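Local coordinates for protein catechol O-methyltransferase (Mycobacterium tuberculosis, PDB 6JCL) that transfers a methyl group from S-adenosyl-L-methionine to catechol-like compounds, with a divalent metal cation as cofactor, at residues N104-A108 / G109-R113; A32-A36 / A37-R41; A184-R187 / T188-M192; L155-R158 / G159-I162; N144-A147 / Y148-A152. All coordinates share one frame; numbering follows the deposited sequence.

Contact 1 of 5, residues N104-A108 / G109-R113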
loop_
_atom_site.group_PDB
_atom_site.type_symbol
_atom_site.label_atom_id
_atom_site.label_comp_id
_atom_site.label_asym_id
_atom_site.label_seq_id
_atom_site.Cartn_x
_atom_site.Cartn_y
_atom_site.Cartn_z
ATOM N N ASN A 104 26.376 0.061 -2.503
ATOM C CA ASN A 104 25.209 0.697 -3.105
ATOM C C ASN A 104 24.588 1.735 -2.172
ATOM O O ASN A 104 24.153 2.802 -2.627
ATOM C CB ASN A 104 24.178 -0.366 -3.493
ATOM C CG ASN A 104 24.595 -1.141 -4.724
ATOM O OD1 ASN A 104 25.473 -0.706 -5.475
ATOM N ND2 ASN A 104 23.976 -2.293 -4.941
ATOM N N LEU A 105 24.542 1.437 -0.868
ATOM C CA LEU A 105 23.987 2.373 0.109
ATOM C C LEU A 105 24.831 3.638 0.189
ATOM O O LEU A 105 24.302 4.752 0.313
ATOM C CB LEU A 105 23.920 1.702 1.483
ATOM C CG LEU A 105 22.931 0.546 1.561
ATOM C CD1 LEU A 105 23.328 -0.393 2.703
ATOM C CD2 LEU A 105 21.546 1.111 1.748
ATOM N N GLN A 106 26.149 3.484 0.126
ATOM C CA GLN A 106 27.010 4.654 0.129
ATOM C C GLN A 106 26.736 5.540 -1.086
ATOM O O GLN A 106 26.548 6.761 -0.952
ATOM C CB GLN A 106 28.470 4.209 0.186
ATOM C CG GLN A 106 29.443 5.376 0.335
ATOM C CD GLN A 106 30.836 5.035 -0.148
ATOM O OE1 GLN A 106 31.029 4.075 -0.897
ATOM N NE2 GLN A 106 31.815 5.835 0.264
ATOM N N ARG A 107 26.694 4.949 -2.287
ATOM C CA ARG A 107 26.413 5.750 -3.484
ATOM C C ARG A 107 25.023 6.370 -3.449
ATOM O O ARG A 107 24.781 7.383 -4.110
ATOM C CB ARG A 107 26.578 4.902 -4.757
ATOM C CG ARG A 107 26.048 5.551 -6.070
ATOM C CD ARG A 107 26.704 6.945 -6.333
ATOM N NE ARG A 107 26.278 7.603 -7.574
ATOM C CZ ARG A 107 25.212 8.396 -7.696
ATOM N NH1 ARG A 107 24.926 8.968 -8.861
ATOM N NH2 ARG A 107 24.429 8.623 -6.656
ATOM N N ALA A 108 24.101 5.800 -2.702
ATOM C CA ALA A 108 22.777 6.387 -2.563
ATOM C C ALA A 108 22.730 7.449 -1.468
ATOM O O ALA A 108 21.671 8.045 -1.248
ATOM C CB ALA A 108 21.730 5.304 -2.291
ATOM N N GLY A 109 23.843 7.684 -0.780
ATOM C CA GLY A 109 23.891 8.744 0.205
ATOM C C GLY A 109 23.222 8.412 1.518
ATOM O O GLY A 109 22.883 9.331 2.275
ATOM N N VAL A 110 23.002 7.125 1.805
ATOM C CA VAL A 110 22.299 6.718 3.014
ATOM C C VAL A 110 23.140 5.793 3.886
ATOM O O VAL A 110 22.612 5.186 4.822
ATOM C CB VAL A 110 20.944 6.057 2.681
ATOM C CG1 VAL A 110 20.030 7.042 1.935
ATOM C CG2 VAL A 110 21.164 4.750 1.883
ATOM N N ALA A 111 24.448 5.685 3.617
ATOM C CA ALA A 111 25.268 4.729 4.359
ATOM C C ALA A 111 25.264 5.010 5.858
ATOM O O ALA A 111 25.331 4.075 6.660
ATOM C CB ALA A 111 26.705 4.737 3.839
ATOM N N ASP A 112 25.165 6.281 6.255
ATOM C CA ASP A 112 25.190 6.647 7.670
ATOM C C ASP A 112 23.865 6.391 8.382
ATOM O O ASP A 112 23.793 6.571 9.602
ATOM C CB ASP A 112 25.579 8.117 7.837
ATOM C CG ASP A 112 24.556 9.061 7.247
ATOM O OD1 ASP A 112 23.806 8.632 6.344
ATOM O OD2 ASP A 112 24.514 10.237 7.667
ATOM N N ARG A 113 22.821 5.995 7.656
ATOM C CA ARG A 113 21.543 5.622 8.246
ATOM C C ARG A 113 21.304 4.116 8.291
ATOM O O ARG A 113 20.261 3.693 8.802
ATOM C CB ARG A 113 20.373 6.232 7.467
ATOM C CG ARG A 113 20.573 7.627 6.986
ATOM C CD ARG A 113 19.482 7.961 5.987
ATOM N NE ARG A 113 19.720 9.263 5.397
ATOM C CZ ARG A 113 18.864 9.884 4.603
ATOM N NH1 ARG A 113 17.711 9.312 4.312
ATOM N NH2 ARG A 113 19.165 11.083 4.114
HETATM O O HOH W 1 26.298 7.407 1.958
#
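Gly109 sends its N-H back to Gln106, with Gly109 N 2.9 Å from Gln106 O and the donor standing well above the plane of that carbonyl. The chain leaves helical geometry here, at a positive phi of 77°. Val110 reaches one residue further back: its N lies 3.1 Å from Leu105 O, in a bond bent little from straight at 164°. The two returning bonds, with Gly109 in the left-handed helical region, form a Schellman motif, which ends helix 95-107 and turns the chain toward strand 114-118 of the Rossmann-like sheet. At a chi1 of -61°, Val110 holds CG2 between its backbone N and carbonyl carbon, where it meets Leu105 CD2 at 3.7 Å; the two side chains run roughly at right angles. Leu105 itself continues inward onto Ile76 of helix 73-82 and Val116 of strand 114-118. Next, Ala111 lays its CB against Gln106 CA at 3.7 Å, while its N-H goes to a water that in turn donates to Gln106 O, giving that carbonyl a second partner. Beyond it, Val110 CG1 lies over one face of the Arg113 guanidinium, whose NH1 bonds to Ala79 O.

Contact 2 of 5, residues A32-A36 / A37-R41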
loop_
_atom_site.group_PDB
_atom_site.type_symbol
_atom_site.label_atom_id
_atom_site.label_comp_id
_atom_site.label_asym_id
_atom_site.label_seq_id
_atom_site.Cartn_x
_atom_site.Cartn_y
_atom_site.Cartn_z
ATOM N N ALA A 32 23.567 -1.677 -11.661
ATOM C CA ALA A 32 24.784 -2.017 -12.393
ATOM C C ALA A 32 25.803 -2.716 -11.496
ATOM O O ALA A 32 26.453 -3.679 -11.921
ATOM C CB ALA A 32 25.389 -0.761 -13.023
ATOM N N ALA A 33 25.973 -2.246 -10.256
ATOM C CA ALA A 33 26.906 -2.913 -9.357
ATOM C C ALA A 33 26.402 -4.302 -8.978
ATOM O O ALA A 33 27.200 -5.242 -8.820
ATOM C CB ALA A 33 27.137 -2.068 -8.103
ATOM N N SER A 34 25.087 -4.444 -8.804
ATOM C CA SER A 34 24.520 -5.755 -8.506
ATOM C C SER A 34 24.741 -6.714 -9.671
ATOM O O SER A 34 25.153 -7.865 -9.469
ATOM C CB SER A 34 23.031 -5.621 -8.188
ATOM O OG SER A 34 22.824 -4.827 -7.026
ATOM N N ASP A 35 24.507 -6.241 -10.902
ATOM C CA ASP A 35 24.740 -7.079 -12.077
ATOM C C ASP A 35 26.198 -7.482 -12.174
ATOM O O ASP A 35 26.510 -8.648 -12.446
ATOM C CB ASP A 35 24.335 -6.347 -13.355
ATOM C CG ASP A 35 22.841 -6.298 -13.556
ATOM O OD1 ASP A 35 22.107 -6.983 -12.813
ATOM O OD2 ASP A 35 22.397 -5.566 -14.468
ATOM N N ALA A 36 27.107 -6.530 -11.939
ATOM C CA ALA A 36 28.529 -6.818 -12.044
ATOM C C ALA A 36 28.955 -7.903 -11.071
ATOM O O ALA A 36 29.872 -8.679 -11.374
ATOM C CB ALA A 36 29.347 -5.542 -11.819
ATOM N N ALA A 37 28.328 -7.965 -9.897
ATOM C CA ALA A 37 28.603 -9.013 -8.926
ATOM C C ALA A 37 27.730 -10.254 -9.134
ATOM O O ALA A 37 27.794 -11.185 -8.326
ATOM C CB ALA A 37 28.431 -8.474 -7.503
ATOM N N GLU A 38 26.936 -10.284 -10.201
ATOM C CA GLU A 38 26.116 -11.443 -10.576
ATOM C C GLU A 38 25.060 -11.769 -9.527
ATOM O O GLU A 38 24.720 -12.935 -9.306
ATOM C CB GLU A 38 26.990 -12.672 -10.859
ATOM C CG GLU A 38 27.932 -12.455 -12.028
ATOM C CD GLU A 38 28.791 -13.666 -12.319
ATOM O OE1 GLU A 38 29.541 -14.109 -11.422
ATOM O OE2 GLU A 38 28.701 -14.182 -13.450
ATOM N N LEU A 39 24.522 -10.750 -8.874
ATOM C CA LEU A 39 23.388 -10.973 -7.996
ATOM C C LEU A 39 22.149 -11.276 -8.836
ATOM O O LEU A 39 21.992 -10.735 -9.934
ATOM C CB LEU A 39 23.138 -9.748 -7.113
ATOM C CG LEU A 39 23.867 -9.679 -5.765
ATOM C CD1 LEU A 39 25.369 -9.861 -5.875
ATOM C CD2 LEU A 39 23.538 -8.362 -5.072
ATOM N N PRO A 40 21.261 -12.140 -8.350
ATOM C CA PRO A 40 20.004 -12.376 -9.073
ATOM C C PRO A 40 19.213 -11.084 -9.209
ATOM O O PRO A 40 19.178 -10.255 -8.301
ATOM C CB PRO A 40 19.274 -13.394 -8.192
ATOM C CG PRO A 40 19.894 -13.253 -6.821
ATOM C CD PRO A 40 21.324 -12.855 -7.067
ATOM N N ARG A 41 18.581 -10.909 -10.367
ATOM C CA ARG A 41 17.850 -9.677 -10.662
ATOM C C ARG A 41 16.425 -9.776 -10.117
ATOM O O ARG A 41 15.443 -9.865 -10.852
ATOM C CB ARG A 41 17.881 -9.407 -12.161
ATOM C CG ARG A 41 19.302 -9.386 -12.681
ATOM C CD ARG A 41 19.388 -9.108 -14.167
ATOM N NE ARG A 41 19.571 -7.685 -14.405
ATOM C CZ ARG A 41 19.819 -7.155 -15.596
ATOM N NH1 ARG A 41 19.970 -5.841 -15.717
ATOM N NH2 ARG A 41 19.928 -7.944 -16.660
HETATM O O HOH W 2 21.751 -7.966 -10.397
#
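Asp35 and Arg41 form the charged part of this contact, a salt bridge with Asp35 OD2 2.7 Å from Arg41 NH1. The carboxylate does not meet the guanidinium side by side: the two planes stand 89° apart, and OD2 comes in over one face of the arginine. A bend at chi3 (93°) brings the Arg41 head round to it. The other oxygen, Asp35 OD1, accepts a hydrogen bond from a water 2.6 Å away, and the same water donates to Leu39 O, tying the last helical turn to the departing chain.

Backbone bonds do the capping. Ala37 N still makes a helical bond to Ala33 O, but then Glu38 N turns to Asp35 O at 2.8 Å and Leu39 N to Ser34 O at 3.0 Å. With Glu38 at a positive phi of 63°, this is a Schellman motif, and it ends helix 25-36.

Apolar contact is slight: Leu39 CD2 approaches Ser34 CB at 4.2 Å, while the Ser34 hydroxyl bonds back to Ala30 O within the helix.

The turn rests on helix 95-107, with Ala37 against Val100, Leu39 against His97 and Ala37 O bonded to Lys96 NZ; Leu39 also touches Leu70, and from here the chain runs on to helix 46-58.

Contact 3 of 5, residues A184-R187 / T188-M192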
loop_
_atom_site.group_PDB
_atom_site.type_symbol
_atom_site.label_atom_id
_atom_site.label_comp_id
_atom_site.label_asym_id
_atom_site.label_seq_id
_atom_site.Cartn_x
_atom_site.Cartn_y
_atom_site.Cartn_z
ATOM N N ALA A 184 5.218 -21.760 1.262
ATOM C CA ALA A 184 5.542 -20.857 2.363
ATOM C C ALA A 184 4.605 -19.656 2.386
ATOM O O ALA A 184 4.157 -19.215 3.457
ATOM C CB ALA A 184 7.000 -20.385 2.253
ATOM N N ALA A 185 4.300 -19.098 1.211
ATOM C CA ALA A 185 3.420 -17.936 1.175
ATOM C C ALA A 185 2.029 -18.278 1.699
ATOM O O ALA A 185 1.423 -17.493 2.431
ATOM C CB ALA A 185 3.326 -17.396 -0.251
ATOM N N ARG A 186 1.489 -19.427 1.310
ATOM C CA ARG A 186 0.162 -19.792 1.791
ATOM C C ARG A 186 0.154 -19.947 3.306
ATOM O O ARG A 186 -0.768 -19.469 3.981
ATOM C CB ARG A 186 -0.311 -21.081 1.110
ATOM C CG ARG A 186 -1.676 -21.564 1.582
ATOM C CD ARG A 186 -2.019 -22.920 0.953
ATOM N NE ARG A 186 -3.294 -23.463 1.408
ATOM C CZ ARG A 186 -4.459 -23.221 0.817
ATOM N NH1 ARG A 186 -5.572 -23.767 1.288
ATOM N NH2 ARG A 186 -4.514 -22.421 -0.241
ATOM N N ARG A 187 1.173 -20.612 3.858
ATOM C CA ARG A 187 1.249 -20.785 5.305
ATOM C C ARG A 187 1.455 -19.446 5.995
ATOM O O ARG A 187 0.915 -19.217 7.081
ATOM C CB ARG A 187 2.397 -21.737 5.665
ATOM C CG ARG A 187 2.585 -21.908 7.175
ATOM C CD ARG A 187 3.952 -22.461 7.559
ATOM N NE ARG A 187 4.130 -22.465 9.014
ATOM C CZ ARG A 187 5.308 -22.444 9.632
ATOM N NH1 ARG A 187 6.430 -22.419 8.931
ATOM N NH2 ARG A 187 5.362 -22.445 10.957
ATOM N N THR A 188 2.240 -18.559 5.376
ATOM C CA THR A 188 2.446 -17.227 5.942
ATOM C C THR A 188 1.125 -16.484 6.067
ATOM O O THR A 188 0.832 -15.874 7.106
ATOM C CB THR A 188 3.406 -16.443 5.046
ATOM O OG1 THR A 188 4.691 -17.069 5.057
ATOM C CG2 THR A 188 3.544 -14.962 5.496
ATOM N N LEU A 189 0.326 -16.499 4.998
ATOM C CA LEU A 189 -0.951 -15.792 5.012
ATOM C C LEU A 189 -1.901 -16.393 6.048
ATOM O O LEU A 189 -2.618 -15.666 6.760
ATOM C CB LEU A 189 -1.571 -15.827 3.613
ATOM C CG LEU A 189 -0.822 -15.024 2.537
ATOM C CD1 LEU A 189 -1.360 -15.413 1.152
ATOM C CD2 LEU A 189 -0.990 -13.540 2.782
ATOM N N GLN A 190 -1.923 -17.719 6.150
ATOM C CA GLN A 190 -2.790 -18.344 7.145
ATOM C C GLN A 190 -2.346 -17.987 8.558
ATOM O O GLN A 190 -3.184 -17.704 9.429
ATOM C CB GLN A 190 -2.803 -19.853 6.924
ATOM C CG GLN A 190 -3.554 -20.202 5.637
ATOM C CD GLN A 190 -3.559 -21.693 5.346
ATOM O OE1 GLN A 190 -2.547 -22.369 5.498
ATOM N NE2 GLN A 190 -4.715 -22.208 4.932
ATOM N N MET A 191 -1.032 -17.929 8.789
ATOM C CA MET A 191 -0.541 -17.570 10.111
ATOM C C MET A 191 -0.905 -16.131 10.454
ATOM O O MET A 191 -1.348 -15.848 11.577
ATOM C CB MET A 191 0.976 -17.774 10.179
ATOM C CG MET A 191 1.606 -17.322 11.500
ATOM S SD MET A 191 2.238 -15.628 11.377
ATOM C CE MET A 191 3.345 -15.622 12.789
ATOM N N MET A 192 -0.780 -15.216 9.484
ATOM C CA MET A 192 -1.080 -13.814 9.762
ATOM C C MET A 192 -2.565 -13.623 10.041
ATOM O O MET A 192 -2.941 -12.846 10.928
ATOM C CB MET A 192 -0.625 -12.920 8.593
ATOM C CG MET A 192 0.889 -12.917 8.388
ATOM S SD MET A 192 1.440 -11.963 6.962
ATOM C CE MET A 192 1.330 -10.319 7.647
HETATM O O HOH W 3 -4.586 -24.967 4.100
#
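Ala184 O is gripped twice by Thr188: the backbone N donates to it at 2.8 Å and the hydroxyl OG1 at 2.7 Å. This is the familiar intrahelical threonine bond, an i to i-4 return to a main-chain carbonyl, in the middle of helix 180-194. The N-H arrives only slightly tilted from the carbonyl plane, whereas the hydroxyl comes from above it. A chi1 of -65° makes this possible by placing OG1 beside the threonine's own N. The buried hydroxyl is held from outside as well, since it also bonds to Asn145 ND2 on helix 145-155, so Thr188 couples the two helices.

The regular backbone bonds carry on along the helix, with Leu189 N to Ala185 O, Gln190 N to Arg186 O and Met191 N to Arg187 O. Leu189 CG, set beside its own backbone N, lies 3.3 Å from Ala185 O, and the side chain packs on Val167 and Ile173 of its own chain and on Leu16 of the second subunit.

Arg186 has two conformers, and in the one described here it and Gln190, one turn apart, both extend their chains and meet at a slant, their guanidinium and amide planes 63° apart. Phe15 of the second subunit packs on both, which puts this face of the helix in the dimer interface. In this conformer Arg186 NH2 is bonded to Ile173 O. A water at the guanidinium edge tentatively bridges the pair, accepting from Arg186 NH1 at 3.2 Å and from Gln190 NE2 at 2.9 Å.

Contact 4 of 5, residues L155-R158 / G159-I162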
loop_
_atom_site.group_PDB
_atom_site.type_symbol
_atom_site.label_atom_id
_atom_site.label_comp_id
_atom_site.label_asym_id
_atom_site.label_seq_id
_atom_site.Cartn_x
_atom_site.Cartn_y
_atom_site.Cartn_z
ATOM N N LEU A 155 9.877 -7.389 18.330
ATOM C CA LEU A 155 10.817 -6.273 18.250
ATOM C C LEU A 155 10.171 -4.965 17.799
ATOM O O LEU A 155 10.862 -3.946 17.713
ATOM C CB LEU A 155 11.971 -6.624 17.301
ATOM C CG LEU A 155 12.849 -7.828 17.670
ATOM C CD1 LEU A 155 13.921 -8.064 16.616
ATOM C CD2 LEU A 155 13.484 -7.647 19.036
ATOM N N ALA A 156 8.872 -4.957 17.521
ATOM C CA ALA A 156 8.204 -3.777 16.986
ATOM C C ALA A 156 7.451 -3.031 18.079
ATOM O O ALA A 156 7.110 -3.587 19.123
ATOM C CB ALA A 156 7.221 -4.166 15.887
ATOM N N ARG A 157 7.198 -1.746 17.821
ATOM C CA ARG A 157 6.308 -1.023 18.711
ATOM C C ARG A 157 4.870 -1.400 18.380
ATOM O O ARG A 157 4.571 -1.921 17.302
ATOM C CB ARG A 157 6.487 0.490 18.566
ATOM C CG ARG A 157 6.065 1.002 17.185
ATOM C CD ARG A 157 5.828 2.520 17.237
ATOM N NE ARG A 157 5.737 3.090 15.895
ATOM C CZ ARG A 157 4.624 3.139 15.169
ATOM N NH1 ARG A 157 3.480 2.663 15.646
ATOM N NH2 ARG A 157 4.656 3.680 13.963
ATOM N N ARG A 158 3.974 -1.149 19.331
ATOM C CA ARG A 158 2.557 -1.273 19.029
ATOM C C ARG A 158 2.194 -0.317 17.902
ATOM O O ARG A 158 2.600 0.848 17.910
ATOM C CB ARG A 158 1.718 -0.975 20.269
ATOM C CG ARG A 158 0.237 -1.223 20.065
ATOM C CD ARG A 158 -0.501 -1.267 21.393
ATOM N NE ARG A 158 -0.447 0.025 22.080
ATOM C CZ ARG A 158 -1.312 1.015 21.877
ATOM N NH1 ARG A 158 -2.307 0.865 21.013
ATOM N NH2 ARG A 158 -1.183 2.155 22.542
ATOM N N GLY A 159 1.437 -0.812 16.924
ATOM C CA GLY A 159 1.063 -0.019 15.763
ATOM C C GLY A 159 2.052 -0.058 14.613
ATOM O O GLY A 159 1.782 0.529 13.550
ATOM N N ALA A 160 3.174 -0.753 14.770
ATOM C CA ALA A 160 4.148 -0.867 13.698
ATOM C C ALA A 160 3.553 -1.576 12.482
ATOM O O ALA A 160 2.615 -2.379 12.584
ATOM C CB ALA A 160 5.377 -1.647 14.174
ATOM N N VAL A 161 4.154 -1.310 11.326
ATOM C CA VAL A 161 3.737 -1.907 10.058
ATOM C C VAL A 161 4.690 -3.041 9.717
ATOM O O VAL A 161 5.913 -2.871 9.799
ATOM C CB VAL A 161 3.734 -0.858 8.932
ATOM C CG1 VAL A 161 3.339 -1.491 7.598
ATOM C CG2 VAL A 161 2.789 0.300 9.277
ATOM N N ILE A 162 4.136 -4.200 9.347
ATOM C CA ILE A 162 4.909 -5.329 8.822
ATOM C C ILE A 162 4.478 -5.546 7.383
ATOM O O ILE A 162 3.278 -5.676 7.104
ATOM C CB ILE A 162 4.698 -6.619 9.644
ATOM C CG1 ILE A 162 5.164 -6.418 11.093
ATOM C CG2 ILE A 162 5.478 -7.788 8.998
ATOM C CD1 ILE A 162 4.745 -7.577 12.072
HETATM O O HOH W 4 2.737 2.694 12.125
#
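From Arg157 to Ala160 the chain makes a type II beta turn, closed by Ala160 N to Arg157 O at 3.1 Å, with the donor above the carbonyl plane rather than within it. Gly159 sits at a phi of 88°, in the positive-phi third position of the turn. The short strand 156-157 comes in, the chain turns the corner at Arg158 and Gly159, and strand 160-165 leaves.

Inside the corner two methyls meet, Ala156 CB and Ala160 CB, 3.6 Å apart. Arg157 then folds over the turn. With chi1 at 66° its CG stands between the backbone N and carbonyl carbon, and the extended chain carries the guanidinium across so that Ala160 CA lies over one face, toward the rim. NH1 donates to Arg158 O at 3.0 Å, with that oxygen nearly in the guanidinium plane. NH2 donates to a water at 2.8 Å, which sits equally close to Gly159 O. The stronger partner of the head is Asp134, which takes NE in a salt bridge.

In the fold, the turn leads from the short strand 156-157, which follows helix 145-155, into the interior strand 160-165 of the sheet. That strand runs parallel to 133-138, where Asp134 lies, and antiparallel to 212-219, whose Val219 pairs with Gly159 and Ala160.

Contact 5 of 5, residues N144-A147 / Y148-A152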
loop_
_atom_site.group_PDB
_atom_site.type_symbol
_atom_site.label_atom_id
_atom_site.label_comp_id
_atom_site.label_asym_id
_atom_site.label_seq_id
_atom_site.Cartn_x
_atom_site.Cartn_y
_atom_site.Cartn_z
ATOM N N ASN A 144 11.128 -19.144 6.397
ATOM C CA ASN A 144 11.188 -18.530 7.716
ATOM C C ASN A 144 10.335 -17.275 7.834
ATOM O O ASN A 144 10.438 -16.567 8.844
ATOM C CB ASN A 144 12.637 -18.210 8.080
ATOM C CG ASN A 144 13.317 -19.362 8.792
ATOM O OD1 ASN A 144 12.740 -19.988 9.693
ATOM N ND2 ASN A 144 14.551 -19.643 8.404
ATOM N N ASN A 145 9.469 -16.989 6.853
ATOM C CA ASN A 145 8.554 -15.856 7.006
ATOM C C ASN A 145 7.889 -15.870 8.386
ATOM O O ASN A 145 7.845 -14.855 9.085
ATOM C CB ASN A 145 7.449 -15.901 5.958
ATOM C CG ASN A 145 7.833 -15.327 4.614
ATOM O OD1 ASN A 145 8.897 -14.730 4.403
ATOM N ND2 ASN A 145 6.945 -15.557 3.658
ATOM N N VAL A 146 7.345 -17.021 8.780
ATOM C CA VAL A 146 6.554 -17.091 10.008
ATOM C C VAL A 146 7.423 -16.799 11.227
ATOM O O VAL A 146 7.028 -16.032 12.113
ATOM C CB VAL A 146 5.853 -18.457 10.112
ATOM C CG1 VAL A 146 5.430 -18.748 11.544
ATOM C CG2 VAL A 146 4.643 -18.480 9.177
ATOM N N ALA A 147 8.620 -17.399 11.294
ATOM C CA ALA A 147 9.549 -17.061 12.377
ATOM C C ALA A 147 9.910 -15.574 12.370
ATOM O O ALA A 147 9.974 -14.937 13.439
ATOM C CB ALA A 147 10.819 -17.895 12.257
ATOM N N TYR A 148 10.160 -15.006 11.180
ATOM C CA TYR A 148 10.533 -13.594 11.112
ATOM C C TYR A 148 9.376 -12.698 11.538
ATOM O O TYR A 148 9.593 -11.645 12.151
ATOM C CB TYR A 148 11.004 -13.220 9.699
ATOM C CG TYR A 148 12.232 -13.978 9.267
ATOM C CD1 TYR A 148 13.149 -14.448 10.204
ATOM C CD2 TYR A 148 12.477 -14.218 7.921
ATOM C CE1 TYR A 148 14.273 -15.156 9.811
ATOM C CE2 TYR A 148 13.588 -14.924 7.517
ATOM C CZ TYR A 148 14.490 -15.377 8.459
ATOM O OH TYR A 148 15.592 -16.089 8.050
ATOM N N ILE A 149 8.142 -13.097 11.221
ATOM C CA ILE A 149 6.982 -12.320 11.655
ATOM C C ILE A 149 6.860 -12.363 13.176
ATOM O O ILE A 149 6.599 -11.339 13.822
ATOM C CB ILE A 149 5.700 -12.821 10.962
ATOM C CG1 ILE A 149 5.732 -12.486 9.475
ATOM C CG2 ILE A 149 4.444 -12.207 11.630
ATOM C CD1 ILE A 149 4.775 -13.364 8.660
ATOM N N GLN A 150 7.085 -13.538 13.778
ATOM C CA GLN A 150 7.073 -13.629 15.238
ATOM C C GLN A 150 8.144 -12.731 15.857
ATOM O O GLN A 150 7.881 -12.038 16.849
ATOM C CB GLN A 150 7.246 -15.089 15.664
ATOM C CG GLN A 150 5.984 -15.920 15.407
ATOM C CD GLN A 150 6.204 -17.424 15.513
ATOM O OE1 GLN A 150 7.306 -17.930 15.286
ATOM N NE2 GLN A 150 5.147 -18.146 15.864
ATOM N N TRP A 151 9.347 -12.705 15.271
ATOM C CA TRP A 151 10.385 -11.799 15.760
ATOM C C TRP A 151 9.979 -10.347 15.547
ATOM O O TRP A 151 10.238 -9.495 16.407
ATOM C CB TRP A 151 11.723 -12.078 15.057
ATOM C CG TRP A 151 12.577 -13.056 15.813
ATOM C CD1 TRP A 151 12.886 -14.336 15.445
ATOM C CD2 TRP A 151 13.199 -12.842 17.082
ATOM N NE1 TRP A 151 13.665 -14.928 16.407
ATOM C CE2 TRP A 151 13.876 -14.032 17.422
ATOM C CE3 TRP A 151 13.261 -11.757 17.960
ATOM C CZ2 TRP A 151 14.605 -14.166 18.601
ATOM C CZ3 TRP A 151 13.978 -11.895 19.137
ATOM C CH2 TRP A 151 14.642 -13.092 19.445
ATOM N N ALA A 152 9.357 -10.047 14.401
ATOM C CA ALA A 152 8.929 -8.673 14.121
ATOM C C ALA A 152 7.965 -8.176 15.186
ATOM O O ALA A 152 8.084 -7.048 15.670
ATOM C CB ALA A 152 8.295 -8.592 12.727
#
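The ring of Tyr148 has Asn144 lying on one of its faces. Asn144 O stands 3.1 Å above the ring plane, toward the rim near CG, and Asn144 CB comes over the same face, 3.7 Å from the ring centroid in a CH-pi contact. The amide of Asn144 is turned 47° from the ring. This is the first turn of helix 145-155, which follows strand 133-138 in the Rossmann-like fold; Asn144 is at the N-cap position, but its side chain makes no capping bond. Instead its ND2 goes to Asp141 OD2, while Tyr148 OH bonds to Asp141 OD1, so one carboxylate holds both side chains. Tyr148 belongs to the S-adenosyl-L-homocysteine pocket and touches the ligand; Asp141 is an inferred S-adenosyl-L-methionine-binding residue. The CH-pi contact from Asn144 and the shared carboxylate probably fix the position of the ring beside the cofactor.

Asn144 O has a second task, accepting Tyr148 N at 2.8 Å with the N-H nearly along the C=O axis. A chi1 of -62° sets CG beside the tyrosine's own N, which brings the ring face under this oxygen. The next bonds follow in helical order, Ile149 N to Asn145 O and Gln150 N to Val146 O. Further along, Ala147 O accepts Trp151 N at 3.0 Å, and Trp151 CD1 lies 3.6 Å from that same oxygen.

In the fold
Contacts 1 and 2 both end helices with Schellman turns, and they touch, Asn104 of the first lying on Ala33 and Ser34 of the second; contact 2 is a surface corner with a salt bridge, while contact 1 is partly buried and adds Leu105-Val110 packing to its backbone bonds. Contacts 3 and 5 lie within neighbouring helices on the same side of the chain's centre, their centres about 11 Å apart, joined by Thr188 and Asn145. Contact 5 faces the cofactor pocket, whereas contact 3 faces the second subunit. Contact 4 follows helix 145-155 directly, and its Ile162 packs on Ala152 of contact 5; it is a turn into the sheet, away from the cofactor and metal sites.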